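PDB 1QR4: protein (tenascin) from Gallus gallus, which serves in adhesion within the extracellular matrix and, through the pair of fibronectin type III domains present here, probably binds heparin and contactin. Local coordinates for residues Val15-Pro18 with Leu23-Arg26; Arg28-Lys33 with Leu75-Gly80; Asn49-Pro54 with Thr58-Arg63; Lys99-Ser104 with Tyr160-Ile165; Thr116-Arg121 with Ile164-Gly169. All coordinates share one frame; numbering follows the deposited sequence.

Contact 1 (Val15-Pro18 with Leu23-Arg26)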
# COMPACT_ATOMS: atom_id res chain seq x y z
N VAL A 15 -0.35 2.05 -14.64
CA VAL A 15 -0.82 2.12 -13.25
C VAL A 15 0.05 3.08 -12.45
O VAL A 15 1.28 3.04 -12.50
CB VAL A 15 -0.82 0.74 -12.60
CG1 VAL A 15 0.51 0.06 -12.82
CG2 VAL A 15 -1.10 0.86 -11.13
N SER A 16 -0.60 3.98 -11.72
CA SER A 16 0.09 4.98 -10.91
C SER A 16 -0.42 5.01 -9.46
O SER A 16 -1.41 4.35 -9.12
CB SER A 16 -0.09 6.36 -11.56
OG SER A 16 0.69 7.36 -10.92
N ASP A 17 0.31 5.73 -8.61
CA ASP A 17 -0.04 5.93 -7.19
C ASP A 17 -0.44 4.67 -6.37
O ASP A 17 -1.54 4.61 -5.80
CB ASP A 17 -1.14 7.02 -7.05
CG ASP A 17 -0.91 8.25 -7.95
OD1 ASP A 17 0.25 8.59 -8.28
OD2 ASP A 17 -1.91 8.90 -8.33
N PRO A 18 0.44 3.65 -6.31
CA PRO A 18 0.13 2.44 -5.55
C PRO A 18 -0.22 2.71 -4.08
O PRO A 18 0.47 3.44 -3.37
CB PRO A 18 1.42 1.62 -5.66
CG PRO A 18 1.97 2.02 -6.99
CD PRO A 18 1.74 3.52 -6.99
N LEU A 23 -5.23 1.12 -6.79
CA LEU A 23 -4.34 1.30 -7.92
C LEU A 23 -5.04 2.29 -8.80
O LEU A 23 -6.26 2.22 -8.98
CB LEU A 23 -4.12 0.01 -8.68
CG LEU A 23 -3.16 -0.96 -8.01
CD1 LEU A 23 -3.20 -2.29 -8.74
CD2 LEU A 23 -1.75 -0.40 -7.99
N SER A 24 -4.28 3.25 -9.31
CA SER A 24 -4.82 4.27 -10.19
C SER A 24 -4.49 3.94 -11.66
O SER A 24 -3.32 3.85 -12.06
CB SER A 24 -4.24 5.62 -9.79
OG SER A 24 -4.80 6.65 -10.58
N LEU A 25 -5.52 3.73 -12.46
CA LEU A 25 -5.34 3.38 -13.86
C LEU A 25 -5.56 4.54 -14.83
O LEU A 25 -6.48 5.36 -14.65
CB LEU A 25 -6.29 2.24 -14.24
CG LEU A 25 -6.22 0.98 -13.38
CD1 LEU A 25 -7.40 0.08 -13.70
CD2 LEU A 25 -4.91 0.27 -13.60
N ARG A 26 -4.75 4.56 -15.88
CA ARG A 26 -4.84 5.59 -16.91
C ARG A 26 -4.48 4.99 -18.27
O ARG A 26 -3.59 4.15 -18.37
CB ARG A 26 -3.93 6.76 -16.56
CG ARG A 26 -4.20 7.99 -17.36
CD ARG A 26 -3.56 9.19 -16.72
NE ARG A 26 -3.59 10.33 -17.62
CZ ARG A 26 -2.53 10.83 -18.23
NH1 ARG A 26 -1.33 10.28 -18.03
NH2 ARG A 26 -2.67 11.85 -19.07
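S16 and S24 form an antiparallel hydrogen-bonded pair, each main chain giving its N-H to the carbonyl of the other. The bond from S16 N to S24 O measures 2.7 Å, is nearly straight (168° at the hydrogen) and lies in the carbonyl plane. Its return partner, S24 N to S16 O, is longer at 3.1 Å and more bent, 148° at the hydrogen. S24 O also receives a CA-H...O contact from V15, with CA of V15 3.3 Å from it. Both serine side chains stand on one face of the sheet, where S16 OG is 2.9 Å from OD1 of D17 and meets it from above the carboxylate plane rather than within it. D17 has a left-handed backbone (phi 47°), which takes the chain out of the strand just past the pair. The two strands, 11-16 and 22-28, are the first hairpin of a fibronectin type III sandwich, and the second of them pairs onward with strand 59-63 through backbone bonds of L23 and L25. V15 and L25, a non-hydrogen-bonded pair, turn to the face that carries the core. There CG2 of V15, anti to its own backbone N, comes across to CD2 of L23 at 3.4 Å, while CB of V15 is 4.2 Å from CD2 of L25. L23 and L25 both pack on I73 of the facing sheet. At the turn end CB of P18 lies 4.4 Å from the same CD2 branch of L23.

Contact 2 (Arg28-Lys33 with Leu75-Gly80)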
# COMPACT_ATOMS: atom_id res chain seq x y z
N ARG A 28 -5.23 5.50 -22.98
CA ARG A 28 -5.68 6.28 -24.10
C ARG A 28 -6.96 5.71 -24.65
O ARG A 28 -7.15 4.50 -24.70
CB ARG A 28 -4.64 6.34 -25.21
CG ARG A 28 -3.81 7.57 -25.17
CD ARG A 28 -3.33 7.91 -26.55
NE ARG A 28 -2.37 9.00 -26.54
CZ ARG A 28 -1.23 9.00 -25.85
NH1 ARG A 28 -0.89 7.96 -25.09
NH2 ARG A 28 -0.41 10.05 -25.94
N ARG A 29 -7.86 6.61 -25.06
CA ARG A 29 -9.14 6.22 -25.61
C ARG A 29 -8.95 5.70 -27.03
O ARG A 29 -8.02 6.11 -27.72
CB ARG A 29 -10.05 7.44 -25.63
CG ARG A 29 -11.41 7.27 -26.28
CD ARG A 29 -12.06 8.64 -26.41
NE ARG A 29 -13.38 8.58 -27.02
CZ ARG A 29 -14.50 9.02 -26.45
NH1 ARG A 29 -14.46 9.58 -25.24
NH2 ARG A 29 -15.66 8.88 -27.08
N PRO A 30 -9.78 4.72 -27.44
CA PRO A 30 -9.78 4.11 -28.77
C PRO A 30 -10.23 5.11 -29.84
O PRO A 30 -11.02 6.01 -29.57
CB PRO A 30 -10.81 3.00 -28.63
CG PRO A 30 -10.70 2.62 -27.19
CD PRO A 30 -10.64 3.95 -26.52
N VAL A 31 -9.69 4.98 -31.04
CA VAL A 31 -10.04 5.86 -32.14
C VAL A 31 -11.39 5.44 -32.70
O VAL A 31 -12.17 6.26 -33.17
CB VAL A 31 -8.98 5.82 -33.25
CG1 VAL A 31 -9.37 6.73 -34.39
CG2 VAL A 31 -7.61 6.22 -32.70
N ALA A 32 -11.69 4.14 -32.58
CA ALA A 32 -12.94 3.59 -33.08
C ALA A 32 -14.14 3.91 -32.22
O ALA A 32 -14.03 4.17 -31.03
CB ALA A 32 -12.81 2.08 -33.25
N LYS A 33 -15.31 3.91 -32.85
CA LYS A 33 -16.54 4.17 -32.14
C LYS A 33 -16.80 2.97 -31.24
O LYS A 33 -16.58 1.83 -31.67
CB LYS A 33 -17.68 4.37 -33.16
CG LYS A 33 -17.86 3.25 -34.20
CD LYS A 33 -18.88 2.22 -33.73
CE LYS A 33 -19.05 1.08 -34.72
NZ LYS A 33 -19.97 0.04 -34.17
N LEU A 75 -7.68 -4.25 -19.91
CA LEU A 75 -8.77 -3.40 -20.34
C LEU A 75 -9.09 -3.71 -21.79
O LEU A 75 -8.19 -3.98 -22.59
CB LEU A 75 -8.35 -1.94 -20.21
CG LEU A 75 -9.45 -0.93 -20.47
CD1 LEU A 75 -10.49 -1.04 -19.38
CD2 LEU A 75 -8.84 0.42 -20.49
N VAL A 76 -10.36 -3.62 -22.13
CA VAL A 76 -10.83 -3.90 -23.47
C VAL A 76 -12.02 -3.02 -23.83
O VAL A 76 -12.88 -2.75 -22.98
CB VAL A 76 -11.22 -5.39 -23.60
CG1 VAL A 76 -12.17 -5.78 -22.50
CG2 VAL A 76 -11.87 -5.65 -24.94
N ALA A 77 -12.07 -2.56 -25.07
CA ALA A 77 -13.17 -1.74 -25.56
C ALA A 77 -14.26 -2.65 -26.18
O ALA A 77 -13.99 -3.40 -27.11
CB ALA A 77 -12.66 -0.71 -26.57
N GLU A 78 -15.45 -2.63 -25.59
CA GLU A 78 -16.57 -3.42 -26.08
C GLU A 78 -17.31 -2.53 -27.07
O GLU A 78 -17.94 -1.55 -26.68
CB GLU A 78 -17.50 -3.84 -24.94
CG GLU A 78 -16.85 -4.74 -23.88
CD GLU A 78 -17.85 -5.27 -22.83
OE1 GLU A 78 -19.04 -4.91 -22.86
OE2 GLU A 78 -17.43 -6.08 -21.96
N LYS A 79 -17.20 -2.88 -28.36
CA LYS A 79 -17.82 -2.15 -29.48
C LYS A 79 -19.31 -2.46 -29.72
O LYS A 79 -19.99 -1.76 -30.47
CB LYS A 79 -17.00 -2.39 -30.77
CG LYS A 79 -15.49 -2.17 -30.59
CD LYS A 79 -14.67 -2.62 -31.79
CE LYS A 79 -13.17 -2.48 -31.52
NZ LYS A 79 -12.31 -2.69 -32.72
N GLY A 80 -19.78 -3.52 -29.07
CA GLY A 80 -21.16 -3.97 -29.16
C GLY A 80 -21.21 -5.35 -28.50
O GLY A 80 -21.56 -5.49 -27.33
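A77, whose backbone N is hydrogen-bonded to S84 OG, turns its CB onto the ring of P30, with CB 3.9 Å from CG of the proline. The pair joins two parts of the first fibronectin type III domain: residues 28-33 belong to the loop between strands 22-28 and 36-42, and residues 75-80 are the end of strand 70-78 and the start of the loop after it. Both members of the pair are buried. Y37 and D8 also touch the proline; the direct meeting of P30 with A77 is apolar. Farther out the character changes to basic. K33, K79 and G80 belong to a putative heparin-binding site, a membership consistent with a surface offered to a polyanion. The two lysines meet through backbone and aliphatic atoms: CG of K79 is 4.3 Å from the carbonyl O of K33. K33 is poorly ordered, so the place of its ammonium group is approximate; as modelled, NZ of K33 is 8.3 Å from NZ of K79. The K33 chain bends at chi2 (93°), which carries NZ to 4.1 Å from the carbonyl O of K79, too long for a hydrogen bond.

Contact 3 (Asn49-Pro54 with Thr58-Arg63)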
# COMPACT_ATOMS: atom_id res chain seq x y z
N ASN A 49 -12.19 -10.23 -11.45
CA ASN A 49 -13.21 -9.25 -11.16
C ASN A 49 -13.43 -8.39 -12.39
O ASN A 49 -12.48 -8.04 -13.10
CB ASN A 49 -12.80 -8.38 -9.98
CG ASN A 49 -12.92 -9.10 -8.66
OD1 ASN A 49 -11.92 -9.51 -8.07
ND2 ASN A 49 -14.15 -9.28 -8.19
N GLU A 50 -14.70 -8.09 -12.66
CA GLU A 50 -15.08 -7.27 -13.80
C GLU A 50 -15.76 -5.98 -13.37
O GLU A 50 -16.31 -5.87 -12.27
CB GLU A 50 -16.02 -8.01 -14.72
CG GLU A 50 -15.40 -9.16 -15.47
CD GLU A 50 -16.45 -9.95 -16.23
OE1 GLU A 50 -17.15 -9.35 -17.07
OE2 GLU A 50 -16.57 -11.18 -15.96
N MET A 51 -15.71 -5.02 -14.28
CA MET A 51 -16.31 -3.71 -14.10
C MET A 51 -16.41 -3.09 -15.48
O MET A 51 -15.63 -3.39 -16.37
CB MET A 51 -15.44 -2.82 -13.20
CG MET A 51 -15.62 -3.08 -11.71
SD MET A 51 -14.91 -1.80 -10.66
CE MET A 51 -16.20 -0.59 -10.70
N GLU A 52 -17.46 -2.30 -15.67
CA GLU A 52 -17.66 -1.61 -16.93
C GLU A 52 -17.37 -0.14 -16.66
O GLU A 52 -17.80 0.43 -15.66
CB GLU A 52 -19.09 -1.80 -17.44
CG GLU A 52 -19.45 -3.26 -17.72
CD GLU A 52 -20.69 -3.40 -18.57
OE1 GLU A 52 -21.78 -2.96 -18.14
OE2 GLU A 52 -20.58 -3.96 -19.69
N ILE A 53 -16.59 0.47 -17.55
CA ILE A 53 -16.20 1.86 -17.40
C ILE A 53 -16.79 2.69 -18.53
O ILE A 53 -16.78 2.27 -19.69
CB ILE A 53 -14.66 1.93 -17.32
CG1 ILE A 53 -14.19 1.02 -16.17
CG2 ILE A 53 -14.18 3.37 -17.11
CD1 ILE A 53 -12.71 0.84 -16.06
N PRO A 54 -17.36 3.86 -18.20
CA PRO A 54 -17.99 4.81 -19.13
C PRO A 54 -17.05 5.21 -20.26
O PRO A 54 -15.86 5.40 -20.03
CB PRO A 54 -18.24 6.03 -18.25
CG PRO A 54 -18.41 5.45 -16.90
CD PRO A 54 -17.32 4.43 -16.84
N THR A 58 -10.70 8.04 -19.00
CA THR A 58 -9.37 7.66 -19.44
C THR A 58 -8.55 7.43 -18.17
O THR A 58 -7.34 7.21 -18.21
CB THR A 58 -8.72 8.72 -20.32
OG1 THR A 58 -8.66 9.96 -19.62
CG2 THR A 58 -9.51 8.88 -21.60
N SER A 59 -9.27 7.44 -17.05
CA SER A 59 -8.70 7.28 -15.72
C SER A 59 -9.75 6.63 -14.83
O SER A 59 -10.95 6.86 -15.02
CB SER A 59 -8.32 8.64 -15.15
OG SER A 59 -7.51 8.49 -14.01
N PHE A 60 -9.31 5.83 -13.87
CA PHE A 60 -10.22 5.14 -12.97
C PHE A 60 -9.40 4.58 -11.83
O PHE A 60 -8.35 3.99 -12.06
CB PHE A 60 -10.91 4.00 -13.71
CG PHE A 60 -11.57 2.97 -12.82
CD1 PHE A 60 -10.83 1.95 -12.23
CD2 PHE A 60 -12.94 3.02 -12.58
CE1 PHE A 60 -11.44 1.00 -11.43
CE2 PHE A 60 -13.56 2.08 -11.77
CZ PHE A 60 -12.81 1.06 -11.19
N ILE A 61 -9.87 4.79 -10.60
CA ILE A 61 -9.17 4.28 -9.40
C ILE A 61 -9.73 2.92 -9.04
O ILE A 61 -10.91 2.77 -8.71
CB ILE A 61 -9.34 5.19 -8.17
CG1 ILE A 61 -8.82 6.60 -8.45
CG2 ILE A 61 -8.55 4.61 -7.00
CD1 ILE A 61 -7.34 6.68 -8.58
N LEU A 62 -8.87 1.92 -9.14
CA LEU A 62 -9.26 0.56 -8.82
C LEU A 62 -9.21 0.43 -7.30
O LEU A 62 -8.22 0.80 -6.66
CB LEU A 62 -8.29 -0.39 -9.50
CG LEU A 62 -8.67 -1.86 -9.54
CD1 LEU A 62 -10.14 -2.04 -9.86
CD2 LEU A 62 -7.79 -2.49 -10.59
N ARG A 63 -10.27 -0.10 -6.71
CA ARG A 63 -10.33 -0.24 -5.25
C ARG A 63 -10.79 -1.61 -4.75
O ARG A 63 -11.36 -2.42 -5.51
CB ARG A 63 -11.26 0.84 -4.68
CG ARG A 63 -10.77 2.28 -4.83
CD ARG A 63 -11.88 3.27 -4.52
NE ARG A 63 -12.92 3.26 -5.55
CZ ARG A 63 -13.22 4.31 -6.32
NH1 ARG A 63 -12.58 5.46 -6.17
NH2 ARG A 63 -14.16 4.19 -7.26
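The ring of F60 is met by I53 over one face and by M51 at its far end, and the two encounters differ in kind. The buried part is the isoleucine, whose CD1 lies over the ring face: it sits 4.2 Å from the ring centroid and 20° off the ring normal, a CH-pi contact displaced toward the CG side of the ring, where CD1 is 4.0 Å from CG. CG1 of I53 is anti to its carbonyl carbon (chi1 -55°), and the extended chain beyond it reaches inward over the phenyl. M51, by contrast, is exposed, although its sulfur comes closer, and forms a Met-aromatic contact at a slant: its SD is 3.6 Å from CZ of F60 but 71° off the ring normal as seen from the centroid. Its chain bends at chi3, bringing the methyl CE to 3.8 Å from CZ of F60. The segments are edge strands of different sheets, 48-53 of the four-stranded one and 59-63 of the three-stranded one, so F60 closes one flank of the fibronectin type III sandwich, with W27 beside it. A serine in place of F60 would probably open a gap between I53 and M51 and leave the thioether free to turn. On the outer, solvent-facing side the strand is charged: E50 and E52 point away from F60 and make salt bridges with R38 and R36.

Contact 4 (Lys99-Ser104 with Tyr160-Ile165)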
# COMPACT_ATOMS: atom_id res chain seq x y z
N LYS A 99 -1.38 -1.75 12.07
CA LYS A 99 -2.64 -1.08 12.41
C LYS A 99 -2.72 -0.14 13.63
O LYS A 99 -3.46 0.84 13.60
CB LYS A 99 -3.78 -2.10 12.43
CG LYS A 99 -4.07 -2.73 11.07
CD LYS A 99 -4.34 -1.67 10.00
CE LYS A 99 -5.64 -0.90 10.25
NZ LYS A 99 -6.88 -1.75 10.17
N GLY A 100 -1.96 -0.42 14.68
CA GLY A 100 -2.04 0.45 15.84
C GLY A 100 -0.81 0.54 16.70
O GLY A 100 -0.33 -0.47 17.24
N ILE A 101 -0.30 1.74 16.87
CA ILE A 101 0.88 1.91 17.70
C ILE A 101 0.44 2.17 19.14
O ILE A 101 -0.49 2.93 19.39
CB ILE A 101 1.77 3.04 17.16
CG1 ILE A 101 3.08 3.11 17.95
CG2 ILE A 101 1.03 4.36 17.15
CD1 ILE A 101 4.05 4.13 17.40
N SER A 102 1.05 1.45 20.08
CA SER A 102 0.72 1.61 21.49
C SER A 102 1.99 1.66 22.31
O SER A 102 3.03 1.12 21.92
CB SER A 102 -0.19 0.48 21.97
OG SER A 102 0.47 -0.76 21.94
N PHE A 103 1.92 2.35 23.44
CA PHE A 103 3.05 2.49 24.33
C PHE A 103 2.72 1.94 25.71
O PHE A 103 1.57 1.99 26.16
CB PHE A 103 3.46 3.95 24.42
CG PHE A 103 3.79 4.54 23.11
CD1 PHE A 103 4.90 4.11 22.40
CD2 PHE A 103 2.97 5.51 22.55
CE1 PHE A 103 5.19 4.64 21.15
CE2 PHE A 103 3.25 6.05 21.30
CZ PHE A 103 4.37 5.61 20.59
N SER A 104 3.74 1.37 26.36
CA SER A 104 3.61 0.80 27.70
C SER A 104 4.99 0.73 28.36
O SER A 104 6.01 1.04 27.73
CB SER A 104 3.02 -0.61 27.62
OG SER A 104 3.97 -1.55 27.14
N TYR A 160 8.33 12.08 22.00
CA TYR A 160 8.99 11.39 20.89
C TYR A 160 8.06 11.00 19.76
O TYR A 160 7.05 10.34 19.99
CB TYR A 160 9.67 10.13 21.43
CG TYR A 160 11.03 10.35 22.05
CD1 TYR A 160 12.13 10.67 21.26
CD2 TYR A 160 11.23 10.21 23.43
CE1 TYR A 160 13.41 10.82 21.81
CE2 TYR A 160 12.50 10.36 24.00
CZ TYR A 160 13.59 10.66 23.17
OH TYR A 160 14.88 10.77 23.68
N ASN A 161 8.39 11.41 18.53
CA ASN A 161 7.60 11.03 17.36
C ASN A 161 8.06 9.62 16.98
O ASN A 161 9.23 9.42 16.71
CB ASN A 161 7.88 11.99 16.20
CG ASN A 161 6.68 12.86 15.84
OD1 ASN A 161 5.53 12.44 15.96
ND2 ASN A 161 6.96 14.07 15.35
N VAL A 162 7.15 8.65 17.01
CA VAL A 162 7.50 7.27 16.71
C VAL A 162 6.74 6.69 15.55
O VAL A 162 5.55 6.44 15.66
CB VAL A 162 7.27 6.34 17.92
CG1 VAL A 162 7.51 4.87 17.54
CG2 VAL A 162 8.19 6.74 19.06
N ASN A 163 7.48 6.37 14.50
CA ASN A 163 6.95 5.81 13.27
C ASN A 163 7.34 4.35 13.14
O ASN A 163 8.43 3.93 13.52
CB ASN A 163 7.52 6.57 12.08
CG ASN A 163 7.37 8.07 12.22
OD1 ASN A 163 8.35 8.79 12.44
ND2 ASN A 163 6.15 8.57 12.07
N ILE A 164 6.43 3.56 12.58
CA ILE A 164 6.65 2.14 12.35
C ILE A 164 6.25 1.84 10.91
O ILE A 164 5.19 2.27 10.44
CB ILE A 164 5.84 1.28 13.32
CG1 ILE A 164 6.24 1.63 14.76
CG2 ILE A 164 6.07 -0.20 13.04
CD1 ILE A 164 5.42 0.91 15.82
N ILE A 165 7.12 1.12 10.19
CA ILE A 165 6.88 0.78 8.79
C ILE A 165 7.09 -0.69 8.56
O ILE A 165 7.99 -1.28 9.15
CB ILE A 165 7.88 1.54 7.90
CG1 ILE A 165 7.50 3.01 7.79
CG2 ILE A 165 7.97 0.93 6.52
CD1 ILE A 165 8.52 3.85 7.07
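I101 and I164 mark the nearest backbone approach, with their CA atoms 7.9 Å apart, a separation that excludes neighbouring strands of one sheet. The axes of strand segments 101-104 and 160-165 come within 9.1 Å and make an angle of 128° between their N-to-C directions, so the strands run roughly opposed but are markedly turned. This is the geometry of two layers packed face to face: strand 101-104 lies at an edge of the three-stranded sheet and strand 159-168 inside the four-stranded sheet of the second fibronectin type III domain. I101 bridges the layers with a fully extended side chain. CG1 is anti to the backbone N (chi1 -174°), and the second torsion is likewise near 180°, which sends CD1 down between two residues of the other strand. That methyl is 3.5 Å from CG1 of V162 and 3.8 Å from CD1 of I164, with the carbonyl O of V162 also beside it. The side chains of F103 and V162 come toward each other from opposite directions, the phenyl using its edge, with CZ 4.0 Å from CB of V162. Behind these groups Y129 lies against V162, V113 and W115 against I164, and L180 against F103. Apart from the V162 carbonyl O beside CD1 of I101, the contacts are between hydrocarbon groups, consistent with layers held here mainly by apolar packing.

Contact 5 (Thr116-Arg121 with Ile164-Gly169)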
# COMPACT_ATOMS: atom_id res chain seq x y z
N THR A 116 0.01 -3.66 16.05
CA THR A 116 -0.79 -4.77 15.58
C THR A 116 -0.48 -5.01 14.09
O THR A 116 -0.60 -4.11 13.26
CB THR A 116 -2.31 -4.61 15.86
OG1 THR A 116 -2.91 -3.75 14.89
CG2 THR A 116 -2.52 -4.03 17.27
N PRO A 117 -0.00 -6.22 13.78
CA PRO A 117 0.38 -6.71 12.47
C PRO A 117 -0.74 -6.68 11.45
O PRO A 117 -1.90 -6.94 11.76
CB PRO A 117 0.77 -8.15 12.76
CG PRO A 117 1.31 -8.06 14.14
CD PRO A 117 0.26 -7.24 14.80
N PRO A 118 -0.38 -6.37 10.20
CA PRO A 118 -1.29 -6.29 9.06
C PRO A 118 -1.58 -7.69 8.49
O PRO A 118 -0.90 -8.67 8.84
CB PRO A 118 -0.50 -5.45 8.07
CG PRO A 118 0.91 -5.91 8.31
CD PRO A 118 0.98 -5.93 9.82
N ARG A 119 -2.61 -7.78 7.65
CA ARG A 119 -2.99 -9.04 6.99
C ARG A 119 -2.23 -9.05 5.67
O ARG A 119 -2.82 -8.88 4.59
CB ARG A 119 -4.50 -9.12 6.75
CG ARG A 119 -5.35 -9.34 8.01
CD ARG A 119 -5.13 -10.73 8.61
NE ARG A 119 -5.62 -11.80 7.74
CZ ARG A 119 -6.58 -12.66 8.08
NH1 ARG A 119 -7.16 -12.57 9.27
NH2 ARG A 119 -6.97 -13.60 7.22
N SER A 120 -0.91 -9.17 5.78
CA SER A 120 -0.02 -9.18 4.64
C SER A 120 1.31 -9.81 5.06
O SER A 120 1.75 -9.63 6.20
CB SER A 120 0.22 -7.74 4.15
OG SER A 120 1.28 -7.68 3.20
N ARG A 121 1.91 -10.58 4.16
CA ARG A 121 3.18 -11.23 4.43
C ARG A 121 4.21 -10.13 4.65
O ARG A 121 4.34 -9.22 3.82
CB ARG A 121 3.55 -12.11 3.25
CG ARG A 121 4.97 -12.63 3.27
CD ARG A 121 5.20 -13.52 2.08
NE ARG A 121 6.61 -13.82 1.87
CZ ARG A 121 7.05 -14.78 1.05
NH1 ARG A 121 6.19 -15.52 0.37
NH2 ARG A 121 8.36 -14.97 0.90
N ILE A 164 6.43 3.56 12.58
CA ILE A 164 6.65 2.14 12.35
C ILE A 164 6.25 1.84 10.91
O ILE A 164 5.19 2.27 10.44
CB ILE A 164 5.84 1.28 13.32
CG1 ILE A 164 6.24 1.63 14.76
CG2 ILE A 164 6.07 -0.20 13.04
CD1 ILE A 164 5.42 0.91 15.82
N ILE A 165 7.12 1.12 10.19
CA ILE A 165 6.88 0.78 8.79
C ILE A 165 7.09 -0.69 8.56
O ILE A 165 7.99 -1.28 9.15
CB ILE A 165 7.88 1.54 7.90
CG1 ILE A 165 7.50 3.01 7.79
CG2 ILE A 165 7.97 0.93 6.52
CD1 ILE A 165 8.52 3.85 7.07
N SER A 166 6.24 -1.30 7.72
CA SER A 166 6.38 -2.72 7.38
C SER A 166 7.31 -2.84 6.18
O SER A 166 7.30 -1.98 5.29
CB SER A 166 5.05 -3.33 6.96
OG SER A 166 4.09 -3.21 7.98
N VAL A 167 8.09 -3.92 6.14
CA VAL A 167 9.01 -4.15 5.03
C VAL A 167 8.93 -5.59 4.54
O VAL A 167 8.91 -6.53 5.33
CB VAL A 167 10.47 -3.83 5.44
CG1 VAL A 167 11.39 -3.99 4.23
CG2 VAL A 167 10.58 -2.43 5.98
N LYS A 168 8.85 -5.74 3.23
CA LYS A 168 8.81 -7.06 2.62
C LYS A 168 9.66 -6.95 1.36
O LYS A 168 9.34 -6.18 0.45
CB LYS A 168 7.38 -7.48 2.30
CG LYS A 168 7.24 -8.96 1.94
CD LYS A 168 6.84 -9.17 0.48
CE LYS A 168 6.96 -10.64 0.06
NZ LYS A 168 8.37 -11.13 -0.01
N GLY A 169 10.78 -7.66 1.37
CA GLY A 169 11.68 -7.60 0.25
C GLY A 169 12.31 -6.23 0.28
O GLY A 169 13.10 -5.94 1.17
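Two charged side chains, R121 and K168, supply most of the contact: the lysine's carbons meet the carbonyl O and NE of R121, and its ammonium nitrogen lies beside the guanidinium. CG of K168 lies 3.5 Å from the carbonyl O of R121, and farther out CE of K168 is 3.7 Å from NE of R121, slanting toward the guanidinium neither over its face nor at its edge. The arginine runs extended from CG to NE, whereas the lysine bends at chi2 (-113°) and again at chi4 (-69°), which lays its aliphatic part against the arginine. As to charge, NZ of K168 stands 3.7 Å from NE of R121, a like-charge approach that would be expected to cost some energy; D123, a nearby acidic group, also touches K168 and accepts the N-H of G169. With an alanine in place of K168, the carbonyl O and NE of R121 would probably lose the methylenes packed beside them, leaving the arginine chain freer to move.

The polar contacts are modest. S166 OG is hydrogen-bonded to the carbonyl O of G96, and its contact with the loop is only van der Waals, with CG of P118 4.2 Å from it. Within the loop R119 is the centre of an inverse gamma turn, closed by a weak bond from S120 N to P118 O of 3.1 Å. Y125 packs on P118 and S166 alike. The whole is the junction, in the second fibronectin type III sandwich, of the loop joining strands 111-115 and 124-131 with the end of strand 159-168.

How the contacts relate
The five contacts fall into two fibronectin type III domains in series, contacts 1 to 3 in the first and 4 and 5 in the second. Contacts 1 and 3 have centres 11 Å apart and share a sheet, in which strands 22-28 and 59-63 are neighbours. Contact 3 is nested inside the loop closed by contact 2, their centres 14 Å apart. Contacts 4 and 5 both use strand 159-168, sharing I164 and I165. Contacts 2 and 5 occupy corresponding places in the two domains, yet their centres are 39 Å apart, and only contact 2 holds residues of the putative heparin site, so that part of it lies toward one end of the molecule, while its K90 lies near contact 1.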